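Local coordinates for chromosome replication initiation inhibitor protein (Agrobacterium tumefaciens, PDB 3FD3), which probably acts as a DNA-binding transcription factor of the LysR family, represented here by its C-terminal substrate-binding domain, at residues T42-W45 against L46-G49; K60-Q63 against G64-V67; G191-A194 against N195-T199. All coordinates share one frame; numbering follows the deposited sequence. Where two conformers were deposited one is given.

Interaction 1 of 3, residues T42-W45 against L46-G49; sequences TVEW and LRGG
Thr42 and Leu46, one turn apart on the short helix 42-47, lie side by side and point the same way, with methyl CG2 of Thr42 3.8 Å from CD1 of Leu46. The threonine divides its branches: CG2 runs alongside the leucine, while OG1, beside the backbone N, is hydrogen-bonded to OD2 of Asp37. Its carbonyl O accepts the amide of Leu46, and CB and CG of the leucine lie close to that same oxygen, CG at 3.5 Å from Thr42 O. Val43 follows the same pattern in the backbone, Arg47 N reaching Val43 O at 3.0 Å. Its methyl CG1 meets NH2 of Arg47 at 3.5 Å, a slanting approach. The arginine gets there by leaving with CG anti to its own amide nitrogen (chi1 -170°) and then bending at chi3 (-52°), which turns the guanidinium back along the helix until CA of Glu44 sits over one of its faces. The aliphatic part of Glu44 is also met, CG lying 3.8 Å from NH1 of Arg47. The carboxylate and guanidinium planes are 30° apart, but Glu44 OE2 and Arg47 NH2 are 5.2 Å apart, and OE1 is hydrogen-bonded to ND1 of His41 instead; any attraction between the two charges probably acts at a distance. Glu44 O accepts Gly48 N at 2.8 Å, and here the helix ends in a Schellman motif: Gly49 has positive phi, and its amide gives Leu46 O one of the two bonds back into the last turn. The indole of Trp45 packs on Ala7 and Asp37, close to a bound tetraethylene glycol. Gly49 lines the pocket of a longer glycol, P33; both molecules probably come from the crystallisation liquor.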
loop_
_atom_site.group_PDB
_atom_site.type_symbol
_atom_site.label_atom_id
_atom_site.label_comp_id
_atom_site.label_asym_id
_atom_site.label_seq_id
_atom_site.Cartn_x
_atom_site.Cartn_y
_atom_site.Cartn_z
ATOM N N THR A 42 -13.800 8.009 7.942
ATOM C CA THR A 42 -14.614 6.809 8.211
ATOM C C THR A 42 -15.912 7.125 8.923
ATOM O O THR A 42 -16.963 6.561 8.565
ATOM C CB THR A 42 -13.824 5.759 9.015
ATOM O OG1 THR A 42 -12.811 5.227 8.170
ATOM C CG2 THR A 42 -14.742 4.611 9.504
ATOM N N VAL A 43 -15.864 8.032 9.902
ATOM C CA VAL A 43 -17.074 8.404 10.649
ATOM C C VAL A 43 -18.158 9.003 9.745
ATOM O O VAL A 43 -19.323 8.626 9.832
ATOM C CB VAL A 43 -16.753 9.382 11.813
ATOM C CG1 VAL A 43 -18.021 10.050 12.330
ATOM C CG2 VAL A 43 -16.012 8.609 12.939
ATOM N N GLU A 44 -17.755 9.910 8.861
ATOM C CA GLU A 44 -18.666 10.486 7.876
ATOM C C GLU A 44 -19.231 9.424 6.931
ATOM O O GLU A 44 -20.434 9.405 6.652
ATOM C CB GLU A 44 -17.961 11.577 7.064
ATOM C CG GLU A 44 -17.394 12.718 7.926
ATOM C CD GLU A 44 -15.895 12.531 8.287
ATOM O OE1 GLU A 44 -15.053 13.279 7.690
ATOM O OE2 GLU A 44 -15.578 11.640 9.144
ATOM N N TRP A 45 -18.371 8.525 6.473
ATOM C CA TRP A 45 -18.801 7.448 5.577
ATOM C C TRP A 45 -19.820 6.532 6.227
ATOM O O TRP A 45 -20.779 6.103 5.585
ATOM C CB TRP A 45 -17.628 6.597 5.142
ATOM C CG TRP A 45 -16.599 7.303 4.314
ATOM C CD1 TRP A 45 -16.697 8.539 3.736
ATOM C CD2 TRP A 45 -15.325 6.779 3.938
ATOM N NE1 TRP A 45 -15.546 8.821 3.041
ATOM C CE2 TRP A 45 -14.691 7.753 3.144
ATOM C CE3 TRP A 45 -14.653 5.575 4.200
ATOM C CZ2 TRP A 45 -13.423 7.565 2.615
ATOM C CZ3 TRP A 45 -13.386 5.384 3.673
ATOM C CH2 TRP A 45 -12.786 6.380 2.883
ATOM N N LEU A 46 -19.592 6.195 7.487
ATOM C CA LEU A 46 -20.567 5.399 8.222
ATOM C C LEU A 46 -21.890 6.148 8.398
ATOM O O LEU A 46 -22.966 5.594 8.186
ATOM C CB LEU A 46 -20.014 4.981 9.577
ATOM C CG LEU A 46 -18.995 3.835 9.556
ATOM C CD1 LEU A 46 -18.201 3.795 10.859
ATOM C CD2 LEU A 46 -19.617 2.437 9.277
ATOM N N ARG A 47 -21.799 7.403 8.791
ATOM C CA ARG A 47 -22.997 8.226 8.975
ATOM C C ARG A 47 -23.797 8.325 7.680
ATOM O O ARG A 47 -25.025 8.242 7.698
ATOM C CB ARG A 47 -22.621 9.617 9.497
ATOM C CG ARG A 47 -23.801 10.480 9.946
ATOM C CD ARG A 47 -23.428 11.967 10.112
ATOM N NE ARG A 47 -22.243 12.143 10.961
ATOM C CZ ARG A 47 -21.089 12.727 10.597
ATOM N NH1 ARG A 47 -20.906 13.255 9.378
ATOM N NH2 ARG A 47 -20.093 12.790 11.483
ATOM N N GLY A 48 -23.112 8.478 6.557
ATOM C CA GLY A 48 -23.769 8.653 5.260
ATOM C C GLY A 48 -24.166 7.357 4.572
ATOM O O GLY A 48 -24.672 7.389 3.454
ATOM N N GLY A 49 -23.922 6.222 5.223
ATOM C CA GLY A 49 -24.168 4.909 4.625
ATOM C C GLY A 49 -23.290 4.570 3.434
ATOM O O GLY A 49 -23.628 3.675 2.658
#

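Interaction 2 of 3, residues K60-Q63 against G64-V67; sequences KPVQ and GCRV
The flank of Val62 overlaps the sulfur of Cys65, CB of the valine lying 3.8 Å from SG of the cysteine. With SG beside its own backbone N (chi1 -69°), the thiol is turned back across the bend, and CB of Cys65 also comes within 3.4 Å of Val62 O. That oxygen accepts the one hydrogen bond across the bend, from Cys65 N at 2.9 Å; it is noticeably bent, with 136° at the hydrogen. Further out, methyl CG2 of Val67 touches Pro61 at its CA and CB, 3.9 Å from CA and 4.1 Å from CB of the proline. The amide of Gln180 on the neighbouring strand 165-181 grips the incoming arm twice, NE2 bonding Lys60 O and OE1 bonding Val62 N, while Arg66 forms a salt bridge with Glu187. Gly64 takes a positive phi (101°). Four residues, Val62 to Cys65, thus make a distorted type II-like beta turn, with glycine at its third position, in the connection that leads from strand 53-56 into the long strand 66-79 of the mixed sheet.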
loop_
_atom_site.group_PDB
_atom_site.type_symbol
_atom_site.label_atom_id
_atom_site.label_comp_id
_atom_site.label_asym_id
_atom_site.label_seq_id
_atom_site.Cartn_x
_atom_site.Cartn_y
_atom_site.Cartn_z
ATOM N N LYS A 60 -15.751 5.978 19.619
ATOM C CA LYS A 60 -16.994 6.622 19.885
ATOM C C LYS A 60 -17.956 6.185 18.826
ATOM O O LYS A 60 -17.646 6.218 17.631
ATOM C CB LYS A 60 -16.804 8.139 19.961
ATOM C CG LYS A 60 -16.277 8.561 21.329
ATOM C CD LYS A 60 -15.066 9.489 21.253
ATOM C CE LYS A 60 -14.493 9.746 22.654
ATOM N NZ LYS A 60 -13.598 10.937 22.705
ATOM N N PRO A 61 -19.124 5.712 19.274
ATOM C CA PRO A 61 -20.097 5.179 18.365
ATOM C C PRO A 61 -20.555 6.252 17.434
ATOM O O PRO A 61 -20.877 7.370 17.864
ATOM C CB PRO A 61 -21.245 4.748 19.280
ATOM C CG PRO A 61 -21.037 5.496 20.551
ATOM C CD PRO A 61 -19.588 5.702 20.674
ATOM N N VAL A 62 -20.547 5.940 16.159
ATOM C CA VAL A 62 -21.282 6.727 15.218
ATOM C C VAL A 62 -22.655 6.318 15.671
ATOM O O VAL A 62 -22.916 5.110 15.934
ATOM C CB VAL A 62 -21.004 6.320 13.753
ATOM C CG1 VAL A 62 -21.435 7.441 12.790
ATOM C CG2 VAL A 62 -19.538 5.998 13.558
ATOM N N GLN A 63 -23.515 7.310 15.852
ATOM C CA GLN A 63 -24.821 7.059 16.408
ATOM C C GLN A 63 -25.453 5.915 15.635
ATOM O O GLN A 63 -25.462 5.906 14.408
ATOM C CB GLN A 63 -25.684 8.307 16.313
ATOM C CG GLN A 63 -26.918 8.268 17.190
ATOM C CD GLN A 63 -27.649 9.582 17.152
ATOM O OE1 GLN A 63 -27.082 10.636 17.470
ATOM N NE2 GLN A 63 -28.907 9.542 16.745
ATOM N N GLY A 64 -25.919 4.922 16.370
ATOM C CA GLY A 64 -26.569 3.789 15.782
ATOM C C GLY A 64 -25.674 2.583 15.679
ATOM O O GLY A 64 -26.117 1.492 16.041
ATOM N N CYS A 65 -24.437 2.762 15.181
ATOM C CA CYS A 65 -23.544 1.639 14.917
ATOM C C CYS A 65 -23.316 0.740 16.112
ATOM O O CYS A 65 -23.300 1.199 17.246
ATOM C CB CYS A 65 -22.169 2.111 14.456
ATOM S SG CYS A 65 -22.239 2.856 12.794
ATOM N N ARG A 66 -23.103 -0.546 15.825
ATOM C CA ARG A 66 -22.626 -1.478 16.836
ATOM C C ARG A 66 -21.117 -1.414 16.831
ATOM O O ARG A 66 -20.514 -1.402 15.752
ATOM C CB ARG A 66 -23.127 -2.872 16.559
ATOM C CG ARG A 66 -24.648 -2.905 16.684
ATOM C CD ARG A 66 -25.186 -4.309 16.627
ATOM N NE ARG A 66 -26.631 -4.282 16.587
ATOM C CZ ARG A 66 -27.412 -5.365 16.495
ATOM N NH1 ARG A 66 -26.898 -6.580 16.388
ATOM N NH2 ARG A 66 -28.711 -5.224 16.468
ATOM N N VAL A 67 -20.511 -1.374 18.015
ATOM C CA VAL A 67 -19.061 -1.147 18.118
ATOM C C VAL A 67 -18.451 -2.269 18.938
ATOM O O VAL A 67 -18.922 -2.571 20.047
ATOM C CB VAL A 67 -18.730 0.199 18.771
ATOM C CG1 VAL A 67 -17.194 0.389 18.804
ATOM C CG2 VAL A 67 -19.411 1.340 18.002
#

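Interaction 3 of 3, residues G191-A194 against N195-T199; sequences GLTA and NMVGT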
loop_
_atom_site.group_PDB
_atom_site.type_symbol
_atom_site.label_atom_id
_atom_site.label_comp_id
_atom_site.label_asym_id
_atom_site.label_seq_id
_atom_site.Cartn_x
_atom_site.Cartn_y
_atom_site.Cartn_z
ATOM N N GLY A 191 -21.353 -13.107 10.233
ATOM C CA GLY A 191 -20.200 -13.947 9.815
ATOM C C GLY A 191 -18.929 -13.160 9.562
ATOM O O GLY A 191 -17.815 -13.584 9.906
ATOM N N LEU A 192 -19.099 -11.995 8.954
ATOM C CA LEU A 192 -17.986 -11.097 8.707
ATOM C C LEU A 192 -17.419 -10.631 10.032
ATOM O O LEU A 192 -16.210 -10.697 10.277
ATOM C CB LEU A 192 -18.449 -9.898 7.900
ATOM C CG LEU A 192 -17.419 -8.827 7.576
ATOM C CD1 LEU A 192 -16.141 -9.456 6.890
ATOM C CD2 LEU A 192 -18.023 -7.734 6.720
ATOM N N THR A 193 -18.308 -10.143 10.893
ATOM C CA THR A 193 -17.936 -9.731 12.230
ATOM C C THR A 193 -17.218 -10.805 12.998
ATOM O O THR A 193 -16.197 -10.511 13.622
ATOM C CB THR A 193 -19.175 -9.228 13.021
ATOM O OG1 THR A 193 -19.629 -8.061 12.347
ATOM C CG2 THR A 193 -18.821 -8.868 14.437
ATOM N N ALA A 194 -17.713 -12.041 12.958
ATOM C CA ALA A 194 -17.061 -13.121 13.669
ATOM C C ALA A 194 -15.617 -13.272 13.194
ATOM O O ALA A 194 -14.718 -13.470 13.988
ATOM C CB ALA A 194 -17.819 -14.467 13.460
ATOM N N ASN A 195 -15.426 -13.213 11.885
ATOM C CA ASN A 195 -14.069 -13.312 11.295
ATOM C C ASN A 195 -13.170 -12.124 11.625
ATOM O O ASN A 195 -11.988 -12.297 11.890
ATOM C CB ASN A 195 -14.187 -13.562 9.786
ATOM C CG ASN A 195 -14.587 -14.992 9.477
ATOM O OD1 ASN A 195 -13.935 -15.911 9.933
ATOM N ND2 ASN A 195 -15.670 -15.182 8.760
HETATM N N MSE A 196 -13.713 -10.899 11.636
HETATM C CA MSE A 196 -12.909 -9.733 12.014
HETATM C C MSE A 196 -12.481 -9.863 13.466
HETATM O O MSE A 196 -11.286 -9.830 13.795
HETATM C CB MSE A 196 -13.654 -8.405 11.819
HETATM C CG MSE A 196 -14.287 -8.192 10.459
HETATM SE SE MSE A 196 -13.079 -8.510 8.936
HETATM C CE MSE A 196 -11.962 -6.999 9.277
ATOM N N VAL A 197 -13.462 -10.033 14.352
ATOM C CA VAL A 197 -13.142 -10.142 15.766
ATOM C C VAL A 197 -12.219 -11.307 16.094
ATOM O O VAL A 197 -11.247 -11.138 16.843
ATOM C CB VAL A 197 -14.471 -10.176 16.637
ATOM C CG1 VAL A 197 -14.146 -10.297 18.120
ATOM C CG2 VAL A 197 -15.295 -8.919 16.358
ATOM N N GLY A 198 -12.477 -12.488 15.531
ATOM C CA GLY A 198 -11.648 -13.656 15.776
ATOM C C GLY A 198 -10.212 -13.531 15.276
ATOM O O GLY A 198 -9.263 -13.957 15.934
ATOM N N THR A 199 -10.055 -12.948 14.099
ATOM C CA THR A 199 -8.727 -12.739 13.525
ATOM C C THR A 199 -7.953 -11.710 14.344
ATOM O O THR A 199 -6.768 -11.908 14.641
ATOM C CB THR A 199 -8.834 -12.290 12.040
ATOM O OG1 THR A 199 -9.573 -13.257 11.284
ATOM C CG2 THR A 199 -7.443 -12.093 11.406
#
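Leu192 and Met196, a selenomethionine, lie side by side on helix 190-203 and point the same way, with CD1 of Leu192 3.8 Å from SE of Met196 in one of its two conformers. In that conformer chi1 (-51°) sets CG 3.2 Å from Leu192 O, and the bends at chi2 and chi3 then place SE and CE. Both residues pack on Trp179 of strand 165-181, and Met196 also meets Phe17 and Ala20 of helix 17-26. Thr193 and Val197 likewise run alongside each other, their CG2 methyls 4.0 Å apart, and Val197 continues onto Thr68 and Leu70 of strand 66-79. Close by, ND2 of Asn195 comes to 2.9 Å from Gly191 O. Backbone hydrogen bonds form the regular alpha-helical ladder: Asn195 N to Gly191 O, Met196 N to Leu192 O, Val197 N to Thr193 O, and Gly198 N to Ala194 O. Among side-chain hydrogen bonds, Thr199 OG1 donates to Asn195 O at 2.7 Å, and Thr199 N reaches the same oxygen from the opposite face of the carbonyl plane. OG1 of Thr193 is hydrogen-bonded to NE1 of Trp179, and that of Thr199 also to NZ of Lys23. The helix thus makes polar links to the sheet through Thr193 and Trp179 and to helix 17-26 through the buried Thr199 and Lys23, while Asn195 O is held by two donors at once.

The three contacts follow one another along the chain, in the helix 42-47, the turn before strand 66-79, and the helix 190-203. Interactions 1 and 2 are neighbours, with centres about 10 Å apart, and they touch: CD1 of Leu46 lies 3.7 Å from CG2 of Val62, so the turn packs on the short helix. Interaction 3 stands apart, its centre about 21 Å from that of interaction 1 and 18 Å from that of interaction 2, with no touch. Yet strands 66-79 and 165-181 serve both of the later contacts. A single mixed sheet of the substrate-binding domain is thus shared by helix 42-47 and its neighbouring turn on the one hand and the C-terminal helix on the other.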